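Local coordinates for protein bradyzoite surface antigen BSR4 (Toxoplasma gondii, PDB 2JKS) that is displayed on the surface of the bradyzoite stage, belongs to the SAG1-related superfamily, binds zinc in the crystal and may, like its relatives, take part in host-cell attachment, at residues T41-C46 against S115-L120; T59-N64 against V101-N106; P128-A133 against C176-G181; E170-T175 against T193-L198; T197-C202 against S254-I259. All blocks are in the same frame, centred on the assembly; numbering follows the deposited sequence.

Contact 1: residues T41-C46 against S115-L120; sequences TATFEC and SQKWSL
Phe44 and Trp118 face each other as a hydrogen-bonded pair of an antiparallel beta ladder, in which strand 41-47 runs against strand 116-121 in one sheet of the first SRS domain. It illustrates how a sandwich sheet can have one buried face and one wetter one. On the buried face Ala42, Phe44, Cys46, Trp118 and Leu120 turn inward. The two aromatic side chains lie side by side, CD2 of Phe44 4.0 Å from CE3 of Trp118, and the edge of the indole comes back to the ladder, CE3 3.2 Å from the carbonyl O of Phe44. Val136 and Cys138 of strand 132-141 cover Phe44, and Cys46 is bonded to Cys138, tying this sheet to the one opposite.

The other face is looser. With CG anti to the backbone N (chi1 -174°), the chain of Lys117 crosses Glu45, its CG 3.8 Å from Glu45 CB. The charges stop short of a salt bridge, Glu45 OE1 lying 4.3 Å from Lys117 NZ; a water donates to this oxygen and accepts a weak bond from the ammonium. Thr43 OG1 turns instead to Asp13. On the buried face, Cys46 SG meets the indole of Trp118 at its edge, 4.0 Å from CZ3.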
# COMPACT_ATOMS: atom_id res chain seq x y z
N THR A 41 -14.56 -0.13 -1.95
CA THR A 41 -15.43 1.01 -1.71
C THR A 41 -15.93 1.07 -0.29
O THR A 41 -16.58 0.13 0.18
CB THR A 41 -16.65 1.08 -2.65
OG1 THR A 41 -16.21 1.18 -3.98
CG2 THR A 41 -17.52 2.29 -2.31
N ALA A 42 -15.65 2.18 0.39
CA ALA A 42 -16.21 2.44 1.70
C ALA A 42 -17.37 3.47 1.64
O ALA A 42 -17.35 4.36 0.81
CB ALA A 42 -15.14 2.93 2.64
N THR A 43 -18.39 3.32 2.49
CA THR A 43 -19.35 4.40 2.62
C THR A 43 -19.48 4.83 4.07
O THR A 43 -19.38 4.00 4.98
CB THR A 43 -20.74 4.08 2.00
OG1 THR A 43 -21.35 3.03 2.74
CG2 THR A 43 -20.62 3.64 0.54
N PHE A 44 -19.73 6.13 4.27
CA PHE A 44 -19.83 6.74 5.60
C PHE A 44 -21.04 7.66 5.60
O PHE A 44 -21.15 8.55 4.76
CB PHE A 44 -18.54 7.50 5.97
CG PHE A 44 -18.49 8.00 7.42
CD1 PHE A 44 -18.93 7.20 8.47
CD2 PHE A 44 -17.98 9.27 7.70
CE1 PHE A 44 -18.87 7.64 9.78
CE2 PHE A 44 -17.91 9.73 9.02
CZ PHE A 44 -18.35 8.89 10.06
N GLU A 45 -21.95 7.43 6.54
CA GLU A 45 -23.14 8.27 6.65
C GLU A 45 -23.28 8.82 8.07
O GLU A 45 -22.96 8.12 9.06
CB GLU A 45 -24.38 7.50 6.21
CG GLU A 45 -25.66 8.26 6.49
CD GLU A 45 -26.89 7.54 5.94
OE1 GLU A 45 -26.77 6.33 5.61
OE2 GLU A 45 -27.97 8.21 5.85
N CYS A 46 -23.70 10.08 8.17
CA CYS A 46 -23.95 10.70 9.48
C CYS A 46 -25.28 11.41 9.50
O CYS A 46 -25.52 12.29 8.68
CB CYS A 46 -22.84 11.67 9.84
SG CYS A 46 -21.27 10.80 9.91
N SER A 115 -28.60 14.35 6.92
CA SER A 115 -28.18 12.96 6.75
C SER A 115 -27.18 12.77 5.64
O SER A 115 -27.47 12.12 4.62
CB SER A 115 -29.36 12.06 6.48
OG SER A 115 -28.92 10.72 6.43
N GLN A 116 -26.00 13.32 5.84
CA GLN A 116 -24.98 13.32 4.84
C GLN A 116 -24.32 11.97 4.69
O GLN A 116 -24.17 11.21 5.66
CB GLN A 116 -23.96 14.39 5.19
CG GLN A 116 -24.61 15.77 5.28
CD GLN A 116 -23.85 16.71 6.18
OE1 GLN A 116 -24.19 16.87 7.37
NE2 GLN A 116 -22.81 17.32 5.64
N LYS A 117 -23.94 11.66 3.45
CA LYS A 117 -23.28 10.42 3.17
C LYS A 117 -22.15 10.68 2.17
O LYS A 117 -22.26 11.56 1.31
CB LYS A 117 -24.28 9.38 2.68
CG LYS A 117 -23.66 7.98 2.49
CD LYS A 117 -24.76 6.97 2.25
CE LYS A 117 -24.27 5.61 1.87
NZ LYS A 117 -25.50 4.73 1.83
N TRP A 118 -21.07 9.91 2.32
CA TRP A 118 -19.83 10.00 1.55
C TRP A 118 -19.42 8.60 1.13
O TRP A 118 -19.70 7.63 1.83
CB TRP A 118 -18.69 10.64 2.36
CG TRP A 118 -18.98 12.01 2.86
CD1 TRP A 118 -18.70 13.21 2.23
CD2 TRP A 118 -19.62 12.34 4.09
NE1 TRP A 118 -19.13 14.26 3.01
CE2 TRP A 118 -19.69 13.75 4.16
CE3 TRP A 118 -20.12 11.58 5.17
CZ2 TRP A 118 -20.28 14.42 5.25
CZ3 TRP A 118 -20.69 12.23 6.26
CH2 TRP A 118 -20.76 13.65 6.30
N SER A 119 -18.71 8.53 0.00
CA SER A 119 -18.23 7.28 -0.61
C SER A 119 -16.75 7.46 -0.90
O SER A 119 -16.37 8.54 -1.36
CB SER A 119 -18.90 7.11 -2.00
OG SER A 119 -20.17 6.55 -1.86
N LEU A 120 -15.93 6.44 -0.64
CA LEU A 120 -14.52 6.44 -1.02
C LEU A 120 -14.31 5.20 -1.85
O LEU A 120 -14.52 4.08 -1.37
CB LEU A 120 -13.56 6.48 0.20
CG LEU A 120 -12.07 6.17 -0.05
CD1 LEU A 120 -11.46 7.21 -0.99
CD2 LEU A 120 -11.24 6.10 1.29
O HOH W 1 -25.48 3.99 5.17

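Contact 2: residues T59-N64 against V101-N106; sequences TNIEQN and VNWKVN
Ile61 lays its CG1 over one face of the Trp103 indole, 4.2 Å from the centroid of the five-membered ring, a CH-pi contact made possible by CG1 standing anti to the backbone N (chi1 -162°). Its carbonyl O receives a water that in turn accepts from the backbone N of Trp103. Next comes Glu62, whose own N-H bonds weakly to Asn60 OD1. Its side chain reaches out past the carbonyl O of Trp103, which lies 3.5 Å from Glu62 CG, and ends at Val105: the N-H of Val105 points almost straight at Glu62 OE1 (3.1 Å, 176°) and meets it from above the carboxylate plane. A second water donates both to this oxygen and to the Trp103 carbonyl. At Gln63 the backbone takes over. Two waters each donate to Gln63 O at 2.8 Å and accept from ND2 of Asn102, while Gln63 N and Asn64 N share Asn60 O and so bend the chain into a turn.

The contact seats the irregular part of strand 53-67 against residues 102-105, which lead into and begin edge strand 104-105. Outside the Ile61-Trp103 patch the fit thus depends largely on bridging water, with Glu62 the direct link.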
# COMPACT_ATOMS: atom_id res chain seq x y z
N THR A 59 -12.59 18.62 9.00
CA THR A 59 -13.71 19.51 8.72
C THR A 59 -14.14 19.38 7.26
O THR A 59 -15.31 19.46 6.94
CB THR A 59 -13.33 20.99 9.13
OG1 THR A 59 -12.26 21.46 8.32
CG2 THR A 59 -12.78 20.99 10.52
N ASN A 60 -13.18 19.14 6.37
CA ASN A 60 -13.53 18.84 4.99
C ASN A 60 -13.09 17.44 4.56
O ASN A 60 -11.96 17.27 4.08
CB ASN A 60 -12.95 19.90 4.05
CG ASN A 60 -13.48 19.77 2.64
OD1 ASN A 60 -14.16 18.81 2.30
ND2 ASN A 60 -13.17 20.74 1.80
N ILE A 61 -13.97 16.47 4.75
CA ILE A 61 -13.71 15.05 4.42
C ILE A 61 -13.46 14.84 2.90
O ILE A 61 -12.85 13.84 2.46
CB ILE A 61 -14.93 14.20 4.92
CG1 ILE A 61 -14.61 12.71 5.04
CG2 ILE A 61 -16.15 14.39 4.04
CD1 ILE A 61 -15.61 11.97 5.91
N GLU A 62 -13.95 15.77 2.10
CA GLU A 62 -13.77 15.70 0.65
C GLU A 62 -12.38 16.11 0.19
O GLU A 62 -12.05 15.99 -1.00
CB GLU A 62 -14.83 16.56 -0.05
CG GLU A 62 -16.15 15.92 -0.14
CD GLU A 62 -16.97 16.48 -1.29
OE1 GLU A 62 -17.17 15.74 -2.30
OE2 GLU A 62 -17.40 17.66 -1.17
N GLN A 63 -11.58 16.59 1.13
CA GLN A 63 -10.23 17.03 0.86
C GLN A 63 -9.21 16.29 1.70
O GLN A 63 -8.13 15.97 1.20
CB GLN A 63 -10.06 18.54 1.06
CG GLN A 63 -10.73 19.37 -0.05
CD GLN A 63 -10.30 20.85 -0.05
OE1 GLN A 63 -9.41 21.29 0.72
NE2 GLN A 63 -10.92 21.64 -0.95
N ASN A 64 -9.56 16.01 2.95
CA ASN A 64 -8.60 15.48 3.90
C ASN A 64 -9.14 14.26 4.67
O ASN A 64 -10.35 14.05 4.75
CB ASN A 64 -8.18 16.57 4.91
CG ASN A 64 -7.44 17.73 4.26
OD1 ASN A 64 -6.31 17.58 3.78
ND2 ASN A 64 -8.08 18.89 4.23
N VAL A 101 -7.20 11.13 -4.76
CA VAL A 101 -8.32 10.29 -4.29
C VAL A 101 -8.97 10.96 -3.09
O VAL A 101 -8.26 11.39 -2.18
CB VAL A 101 -7.89 8.83 -3.83
CG1 VAL A 101 -8.96 7.82 -4.30
CG2 VAL A 101 -6.50 8.44 -4.29
N ASN A 102 -10.29 11.09 -3.09
CA ASN A 102 -10.95 11.76 -1.98
C ASN A 102 -12.26 11.07 -1.74
O ASN A 102 -12.83 10.45 -2.67
CB ASN A 102 -11.32 13.23 -2.30
CG ASN A 102 -10.18 14.07 -2.77
OD1 ASN A 102 -10.13 14.47 -3.95
ND2 ASN A 102 -9.29 14.43 -1.86
N TRP A 103 -12.75 11.20 -0.51
CA TRP A 103 -14.13 10.85 -0.21
C TRP A 103 -15.00 11.80 -1.02
O TRP A 103 -14.65 12.94 -1.21
CB TRP A 103 -14.43 11.10 1.25
CG TRP A 103 -13.88 10.06 2.21
CD1 TRP A 103 -12.65 10.05 2.80
CD2 TRP A 103 -14.56 8.89 2.68
NE1 TRP A 103 -12.52 8.95 3.60
CE2 TRP A 103 -13.68 8.23 3.58
CE3 TRP A 103 -15.83 8.34 2.45
CZ2 TRP A 103 -14.05 7.02 4.28
CZ3 TRP A 103 -16.20 7.17 3.11
CH2 TRP A 103 -15.29 6.50 4.00
N LYS A 104 -16.14 11.30 -1.47
CA LYS A 104 -17.05 12.06 -2.31
C LYS A 104 -18.39 12.14 -1.62
O LYS A 104 -18.95 11.12 -1.26
CB LYS A 104 -17.24 11.40 -3.66
CG LYS A 104 -16.11 11.67 -4.60
CD LYS A 104 -16.31 10.87 -5.82
CE LYS A 104 -15.11 11.07 -6.77
NZ LYS A 104 -15.38 10.29 -8.01
N VAL A 105 -18.90 13.35 -1.49
CA VAL A 105 -20.27 13.53 -1.01
C VAL A 105 -21.31 12.90 -1.99
O VAL A 105 -21.18 12.96 -3.22
CB VAL A 105 -20.55 15.02 -0.66
CG1 VAL A 105 -20.80 15.79 -1.87
CG2 VAL A 105 -21.72 15.11 0.31
N ASN A 106 -22.31 12.25 -1.43
CA ASN A 106 -23.37 11.74 -2.25
C ASN A 106 -24.39 12.88 -2.44
O ASN A 106 -24.88 13.49 -1.48
CB ASN A 106 -23.91 10.39 -1.73
CG ASN A 106 -22.80 9.27 -1.69
OD1 ASN A 106 -21.65 9.47 -2.16
ND2 ASN A 106 -23.14 8.11 -1.15
O HOH W 2 -10.97 12.60 1.18
O HOH W 3 -14.54 14.55 -3.41
O HOH W 4 -8.16 13.25 0.54
O HOH W 5 -7.30 16.12 -1.48

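Contact 3: residues P128-A133 against C176-G181; sequences PLTDKA and CAYGKG
Leu129 and Asp131 each accept one direct hydrogen bond from the loop that follows strand 173-175, so a segment of the first SRS domain is held to the start of the second. The touching backbones run nearly parallel, their end-to-end directions 8° apart. Upstream, the N-H of Tyr178 gives a 2.8 Å bond to the carbonyl O of Leu129; the oxygen receives it almost head-on, although the N-H itself is bent (135°). Two residues on, the N-H of Lys180 donates to Asp131 OD2 (2.8 Å) on its syn side, 30° out of the carboxylate plane. The other oxygen, OD1, is satisfied twice: it accepts from the backbone N of Ala163, after strand 152-161, and from a water that also takes the N-H of Gly181. Both carboxylate oxygens are therefore spent on N-H groups or water, which would probably steady the negative charge.

Several other polar groups of the loop have partners elsewhere. Tyr178 OH bonds to Cys202 O, Gly179 O accepts from Thr299 OG1, and Ala177 N gives its hydrogen to Ser166 OG. Between these bonds apolar groups meet: Thr130 CG2 touches the edge of the Tyr178 ring, 4.2 Å from CD2, and Leu129 CD2 lies 4.2 Å from Ala177 CB. A zinc ion lies about 5 Å from the side chain of Thr130, near Glu96 and Asp205, which share a zinc site. On the first-domain side Pro128 rests on Leu95 of helix 91-95 and Val161 of strand 152-161; on the other, Cys176 and Tyr178 pack on Cys275 of strand 269-277.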
# COMPACT_ATOMS: atom_id res chain seq x y z
N PRO A 128 -1.79 0.94 -1.67
CA PRO A 128 -0.43 1.35 -1.24
C PRO A 128 0.57 0.17 -1.27
O PRO A 128 0.17 -0.98 -1.41
CB PRO A 128 -0.67 1.87 0.21
CG PRO A 128 -1.85 1.10 0.68
CD PRO A 128 -2.74 0.93 -0.53
N LEU A 129 1.86 0.48 -1.21
CA LEU A 129 2.91 -0.56 -1.05
C LEU A 129 3.06 -1.08 0.35
O LEU A 129 3.70 -2.12 0.59
CB LEU A 129 4.25 0.01 -1.52
CG LEU A 129 4.26 0.52 -2.95
CD1 LEU A 129 5.64 1.09 -3.32
CD2 LEU A 129 3.77 -0.52 -3.93
N THR A 130 2.49 -0.34 1.31
CA THR A 130 2.53 -0.71 2.69
C THR A 130 1.12 -0.54 3.29
O THR A 130 0.33 0.24 2.75
CB THR A 130 3.56 0.16 3.50
OG1 THR A 130 3.20 1.53 3.39
CG2 THR A 130 4.99 -0.00 2.92
N ASP A 131 0.85 -1.24 4.38
CA ASP A 131 -0.47 -1.17 5.05
C ASP A 131 -0.70 0.22 5.61
O ASP A 131 0.19 0.76 6.25
CB ASP A 131 -0.59 -2.24 6.13
CG ASP A 131 -0.54 -3.66 5.57
OD1 ASP A 131 -0.98 -3.89 4.42
OD2 ASP A 131 -0.08 -4.57 6.28
N LYS A 132 -1.88 0.79 5.35
CA LYS A 132 -2.22 2.12 5.83
C LYS A 132 -3.50 2.13 6.65
O LYS A 132 -4.38 1.27 6.49
CB LYS A 132 -2.37 3.12 4.66
CG LYS A 132 -1.19 3.20 3.68
CD LYS A 132 0.03 3.89 4.32
CE LYS A 132 1.19 3.88 3.33
NZ LYS A 132 2.37 4.54 3.97
N ALA A 133 -3.63 3.16 7.47
CA ALA A 133 -4.86 3.44 8.19
C ALA A 133 -5.11 4.95 8.25
O ALA A 133 -4.17 5.76 8.37
CB ALA A 133 -4.78 2.87 9.62
N CYS A 176 6.81 -4.69 -6.36
CA CYS A 176 6.96 -5.23 -5.01
C CYS A 176 6.16 -4.36 -4.02
O CYS A 176 6.11 -3.15 -4.15
CB CYS A 176 8.44 -5.26 -4.56
SG CYS A 176 9.40 -6.66 -5.23
N ALA A 177 5.54 -5.04 -3.07
CA ALA A 177 4.91 -4.40 -1.91
C ALA A 177 5.29 -5.17 -0.64
O ALA A 177 6.01 -6.18 -0.70
CB ALA A 177 3.39 -4.30 -2.12
N TYR A 178 4.84 -4.69 0.52
CA TYR A 178 5.50 -4.99 1.79
C TYR A 178 4.46 -5.09 2.92
O TYR A 178 4.83 -5.22 4.11
CB TYR A 178 6.53 -3.88 2.14
CG TYR A 178 7.44 -3.53 0.97
CD1 TYR A 178 8.49 -4.39 0.61
CD2 TYR A 178 7.20 -2.39 0.20
CE1 TYR A 178 9.25 -4.14 -0.51
CE2 TYR A 178 7.98 -2.11 -0.89
CZ TYR A 178 8.98 -3.01 -1.25
OH TYR A 178 9.75 -2.70 -2.31
N GLY A 179 3.18 -5.07 2.55
CA GLY A 179 2.09 -5.27 3.53
C GLY A 179 2.08 -6.63 4.16
O GLY A 179 2.65 -7.58 3.62
N LYS A 180 1.44 -6.74 5.32
CA LYS A 180 1.18 -8.02 5.97
C LYS A 180 0.73 -9.16 5.01
O LYS A 180 1.19 -10.32 5.14
CB LYS A 180 0.12 -7.85 7.12
CG LYS A 180 0.06 -9.03 8.11
CD LYS A 180 -1.19 -8.96 9.02
CE LYS A 180 -1.32 -10.18 9.97
NZ LYS A 180 -1.99 -11.36 9.34
N GLY A 181 -0.14 -8.85 4.06
CA GLY A 181 -0.63 -9.82 3.10
C GLY A 181 -0.02 -9.77 1.70
O GLY A 181 -0.48 -10.47 0.82
O HOH W 6 -1.70 -6.58 3.78

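Contact 4: residues E170-T175 against T193-L198; sequences ENNVVT and TEKNTL. With ZN (zinc ion), chain E.
The amide of Asn172 is the flat group between these segments, and Lys195 lies over one of its faces, placing CB 3.9 Å from ND2 and NZ 3.6 Å from OD1, too long for a hydrogen bond. At the edge, ND2 sends a hydrogen to Thr197 O (3.1 Å, 158°), which sits only 7° out of the amide plane, and it also bonds to Glu190 O. Bends at chi2, chi3 and chi4 fold the lysine chain back across the amide, the two side chains meeting at about a right angle.

Asn172 has a positive phi (59°) and forms a G1 beta bulge with Val173 against strand 167-169. Just before it, a water donates to Asn171 O and hydrogen-bonds with Thr197 OG1 at 2.7 Å. Deeper in, Val174 CG2 approaches Leu198 CD1 at 4.3 Å. At the far end Glu194 OE2 binds a zinc ion at 2.3 Å, together with His312 of the C-terminal histidine run, probably an expression tag.

Strands 173-175 and 197-201 run parallel, and Asn172 closes off the end of their pairing. With two backbone carbonyls gripping ND2, the amide's rotation is fixed; Lys195, which also touches the Glu190 side chain, probably attracts OD1 only modestly from over the face.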
# COMPACT_ATOMS: atom_id res chain seq x y z
N GLU A 170 3.10 -7.91 -17.54
CA GLU A 170 3.75 -8.18 -18.83
C GLU A 170 5.08 -7.50 -19.01
O GLU A 170 5.38 -6.40 -18.44
CB GLU A 170 2.83 -7.83 -20.02
CG GLU A 170 1.64 -8.79 -20.15
CD GLU A 170 2.06 -10.25 -20.47
OE1 GLU A 170 3.04 -10.45 -21.23
OE2 GLU A 170 1.41 -11.20 -19.95
N ASN A 171 5.92 -8.18 -19.80
CA ASN A 171 7.24 -7.71 -20.08
C ASN A 171 8.05 -7.84 -18.80
O ASN A 171 9.07 -7.16 -18.64
CB ASN A 171 7.22 -6.25 -20.58
CG ASN A 171 6.50 -6.10 -21.91
OD1 ASN A 171 6.72 -6.89 -22.84
ND2 ASN A 171 5.62 -5.10 -22.00
N ASN A 172 7.63 -8.76 -17.92
CA ASN A 172 8.45 -9.19 -16.78
C ASN A 172 8.82 -8.03 -15.84
O ASN A 172 9.97 -7.90 -15.34
CB ASN A 172 9.72 -9.89 -17.28
CG ASN A 172 9.58 -11.39 -17.41
OD1 ASN A 172 8.53 -11.99 -17.09
ND2 ASN A 172 10.66 -12.02 -17.84
N VAL A 173 7.80 -7.21 -15.58
CA VAL A 173 7.91 -6.09 -14.66
C VAL A 173 7.30 -6.46 -13.31
O VAL A 173 6.10 -6.80 -13.23
CB VAL A 173 7.27 -4.81 -15.25
CG1 VAL A 173 7.32 -3.64 -14.25
CG2 VAL A 173 7.95 -4.43 -16.59
N VAL A 174 8.14 -6.48 -12.28
CA VAL A 174 7.69 -6.84 -10.95
C VAL A 174 7.47 -5.58 -10.12
O VAL A 174 8.34 -4.67 -10.08
CB VAL A 174 8.66 -7.79 -10.22
CG1 VAL A 174 8.14 -8.08 -8.81
CG2 VAL A 174 8.83 -9.04 -11.05
N THR A 175 6.25 -5.50 -9.58
CA THR A 175 5.85 -4.49 -8.56
C THR A 175 5.84 -5.10 -7.18
O THR A 175 5.01 -5.95 -6.86
CB THR A 175 4.45 -3.87 -8.88
OG1 THR A 175 4.47 -3.36 -10.22
CG2 THR A 175 4.10 -2.74 -7.90
N THR A 193 15.03 -16.69 -24.08
CA THR A 193 15.35 -15.92 -25.25
C THR A 193 14.33 -14.82 -25.55
O THR A 193 14.74 -13.69 -25.75
CB THR A 193 15.53 -16.85 -26.51
OG1 THR A 193 16.52 -17.84 -26.20
CG2 THR A 193 16.07 -16.07 -27.68
N GLU A 194 13.04 -15.16 -25.61
CA GLU A 194 11.98 -14.20 -25.95
C GLU A 194 11.63 -13.25 -24.81
O GLU A 194 11.00 -12.19 -25.05
CB GLU A 194 10.72 -14.93 -26.35
CG GLU A 194 10.88 -15.78 -27.62
CD GLU A 194 9.78 -16.80 -27.76
OE1 GLU A 194 8.60 -16.58 -27.41
OE2 GLU A 194 10.09 -17.88 -28.22
N LYS A 195 11.98 -13.66 -23.59
CA LYS A 195 11.67 -12.87 -22.40
C LYS A 195 12.96 -12.63 -21.66
O LYS A 195 13.15 -13.20 -20.62
CB LYS A 195 10.74 -13.63 -21.43
CG LYS A 195 9.79 -14.57 -22.03
CD LYS A 195 8.47 -13.95 -22.06
CE LYS A 195 7.83 -14.01 -20.63
NZ LYS A 195 7.14 -12.69 -20.39
N ASN A 196 13.86 -11.83 -22.23
CA ASN A 196 15.23 -11.75 -21.77
C ASN A 196 15.46 -10.56 -20.84
O ASN A 196 16.59 -10.25 -20.51
CB ASN A 196 16.20 -11.70 -22.96
CG ASN A 196 16.01 -10.43 -23.78
OD1 ASN A 196 14.89 -10.05 -24.01
ND2 ASN A 196 17.10 -9.77 -24.19
N THR A 197 14.38 -9.92 -20.39
CA THR A 197 14.49 -8.82 -19.41
C THR A 197 13.78 -9.09 -18.08
O THR A 197 12.93 -9.92 -17.99
CB THR A 197 14.03 -7.48 -19.97
OG1 THR A 197 12.61 -7.49 -20.09
CG2 THR A 197 14.67 -7.22 -21.32
N LEU A 198 14.18 -8.36 -17.04
CA LEU A 198 13.55 -8.42 -15.75
C LEU A 198 13.62 -7.01 -15.16
O LEU A 198 14.70 -6.48 -15.00
CB LEU A 198 14.38 -9.36 -14.87
CG LEU A 198 13.86 -9.48 -13.44
CD1 LEU A 198 12.40 -9.98 -13.32
CD2 LEU A 198 14.88 -10.36 -12.60
ZN ZN E . 11.23 -18.14 -30.20
O HOH W 7 11.62 -6.20 -17.97

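Contact 5: residues T197-C202 against S254-I259; sequences TLTINC and SATLTI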
# COMPACT_ATOMS: atom_id res chain seq x y z
N THR A 197 14.38 -9.92 -20.39
CA THR A 197 14.49 -8.82 -19.41
C THR A 197 13.78 -9.09 -18.08
O THR A 197 12.93 -9.92 -17.99
CB THR A 197 14.03 -7.48 -19.97
OG1 THR A 197 12.61 -7.49 -20.09
CG2 THR A 197 14.67 -7.22 -21.32
N LEU A 198 14.18 -8.36 -17.04
CA LEU A 198 13.55 -8.42 -15.75
C LEU A 198 13.62 -7.01 -15.16
O LEU A 198 14.70 -6.48 -15.00
CB LEU A 198 14.38 -9.36 -14.87
CG LEU A 198 13.86 -9.48 -13.44
CD1 LEU A 198 12.40 -9.98 -13.32
CD2 LEU A 198 14.88 -10.36 -12.60
N THR A 199 12.48 -6.44 -14.78
CA THR A 199 12.44 -5.16 -14.08
C THR A 199 11.88 -5.37 -12.71
O THR A 199 10.80 -5.96 -12.56
CB THR A 199 11.56 -4.14 -14.81
OG1 THR A 199 12.03 -4.00 -16.15
CG2 THR A 199 11.58 -2.75 -14.08
N ILE A 200 12.59 -4.85 -11.72
CA ILE A 200 12.14 -4.85 -10.35
C ILE A 200 11.90 -3.44 -9.89
O ILE A 200 12.81 -2.62 -9.90
CB ILE A 200 13.18 -5.51 -9.42
CG1 ILE A 200 13.67 -6.86 -9.99
CG2 ILE A 200 12.65 -5.63 -7.96
CD1 ILE A 200 12.65 -7.95 -10.05
N ASN A 201 10.65 -3.15 -9.54
CA ASN A 201 10.30 -1.86 -8.95
C ASN A 201 10.03 -2.01 -7.46
O ASN A 201 9.02 -2.63 -7.04
CB ASN A 201 9.10 -1.26 -9.66
CG ASN A 201 9.38 -0.97 -11.14
OD1 ASN A 201 10.47 -0.50 -11.52
ND2 ASN A 201 8.41 -1.29 -11.99
N CYS A 202 10.95 -1.48 -6.63
CA CYS A 202 10.73 -1.52 -5.19
C CYS A 202 9.86 -0.35 -4.65
O CYS A 202 9.29 -0.46 -3.58
CB CYS A 202 12.04 -1.55 -4.37
SG CYS A 202 13.15 -2.92 -4.80
N SER A 254 14.42 1.11 -8.58
CA SER A 254 14.08 0.24 -9.73
C SER A 254 15.33 -0.10 -10.50
O SER A 254 16.24 0.73 -10.61
CB SER A 254 13.10 0.92 -10.67
OG SER A 254 11.85 1.13 -10.01
N ALA A 255 15.43 -1.34 -10.97
CA ALA A 255 16.51 -1.74 -11.90
C ALA A 255 16.01 -2.81 -12.90
O ALA A 255 15.08 -3.59 -12.61
CB ALA A 255 17.76 -2.26 -11.12
N THR A 256 16.64 -2.84 -14.07
CA THR A 256 16.25 -3.75 -15.13
C THR A 256 17.45 -4.55 -15.59
O THR A 256 18.47 -3.99 -16.04
CB THR A 256 15.67 -2.96 -16.32
OG1 THR A 256 14.44 -2.33 -15.93
CG2 THR A 256 15.47 -3.88 -17.54
N LEU A 257 17.31 -5.87 -15.53
CA LEU A 257 18.32 -6.77 -16.08
C LEU A 257 17.91 -7.14 -17.52
O LEU A 257 16.75 -7.45 -17.77
CB LEU A 257 18.40 -8.03 -15.21
CG LEU A 257 19.29 -9.16 -15.74
CD1 LEU A 257 20.74 -8.77 -15.70
CD2 LEU A 257 19.05 -10.43 -14.88
N THR A 258 18.85 -7.03 -18.47
CA THR A 258 18.66 -7.47 -19.86
C THR A 258 19.78 -8.42 -20.17
O THR A 258 20.96 -8.03 -20.16
CB THR A 258 18.72 -6.28 -20.86
OG1 THR A 258 17.74 -5.32 -20.47
CG2 THR A 258 18.47 -6.78 -22.30
N ILE A 259 19.44 -9.69 -20.34
CA ILE A 259 20.41 -10.68 -20.76
C ILE A 259 20.40 -10.67 -22.28
O ILE A 259 19.40 -11.01 -22.85
CB ILE A 259 20.03 -12.12 -20.27
CG1 ILE A 259 20.02 -12.21 -18.72
CG2 ILE A 259 20.99 -13.14 -20.82
CD1 ILE A 259 19.27 -13.47 -18.23
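Leu198 and Leu257 form a hydrogen-bonded pair of the antiparallel ladder between strands 197-201 and 254-258, part of a mixed sheet in the second SRS domain. Their backbones exchange two bonds, Leu198 N to Leu257 O at 2.8 Å and Leu257 N to Leu198 O at 2.7 Å. The side chains leave on the buried face with CB atoms 4.2 Å apart, both CG atoms being anti to their backbone N, and pack on Met191 and on Phe271 of strand 269-277. Ile200 and Ala255, two residues along, exchange a second pair of backbone hydrogen bonds on the same face.

Ser254, another of the most covered residues, belongs to the partly exposed face, where hydroxyls do the work. Thr199 OG1 and Thr256 OG1 share a hydrogen bond of 2.9 Å across a non-hydrogen-bonded pair, a position at which the main chain offers no cross-strand bond; side chains thus supply what the backbone lacks. Thr197 and Thr258, further along this face, meet instead through methyls, their CG2 atoms 3.9 Å apart.

At the end next to Cys202, which is bonded to Cys275, Ser254 OG donates to Asn201 OD1 over 2.6 Å, reaching the amide oxygen at a C=O...donor angle of 121° and tilted 27° from the carbonyl plane.

From the N terminus, contact 1 closes a long excursion between strands 41-47 and 116-121, and contact 2 lies within that excursion, so both shape the same sheet of the first SRS domain, with 59-64 reaching it from strand 53-67; they touch where strand 104-105 pairs with 116-121. Contact 3 opens only after both have closed and joins the first domain to the second. Before its loop is complete contact 4 has begun at 170-175, and the two cross. Contact 5 starts on strand 197-201, where contact 4 ends, and carries the sheet onward to 254-258. Tyr178 and Cys176 touch 197-202, so contact 3 is directly joined to contact 5, while contacts 1 and 4 lie about 41 Å apart between centres.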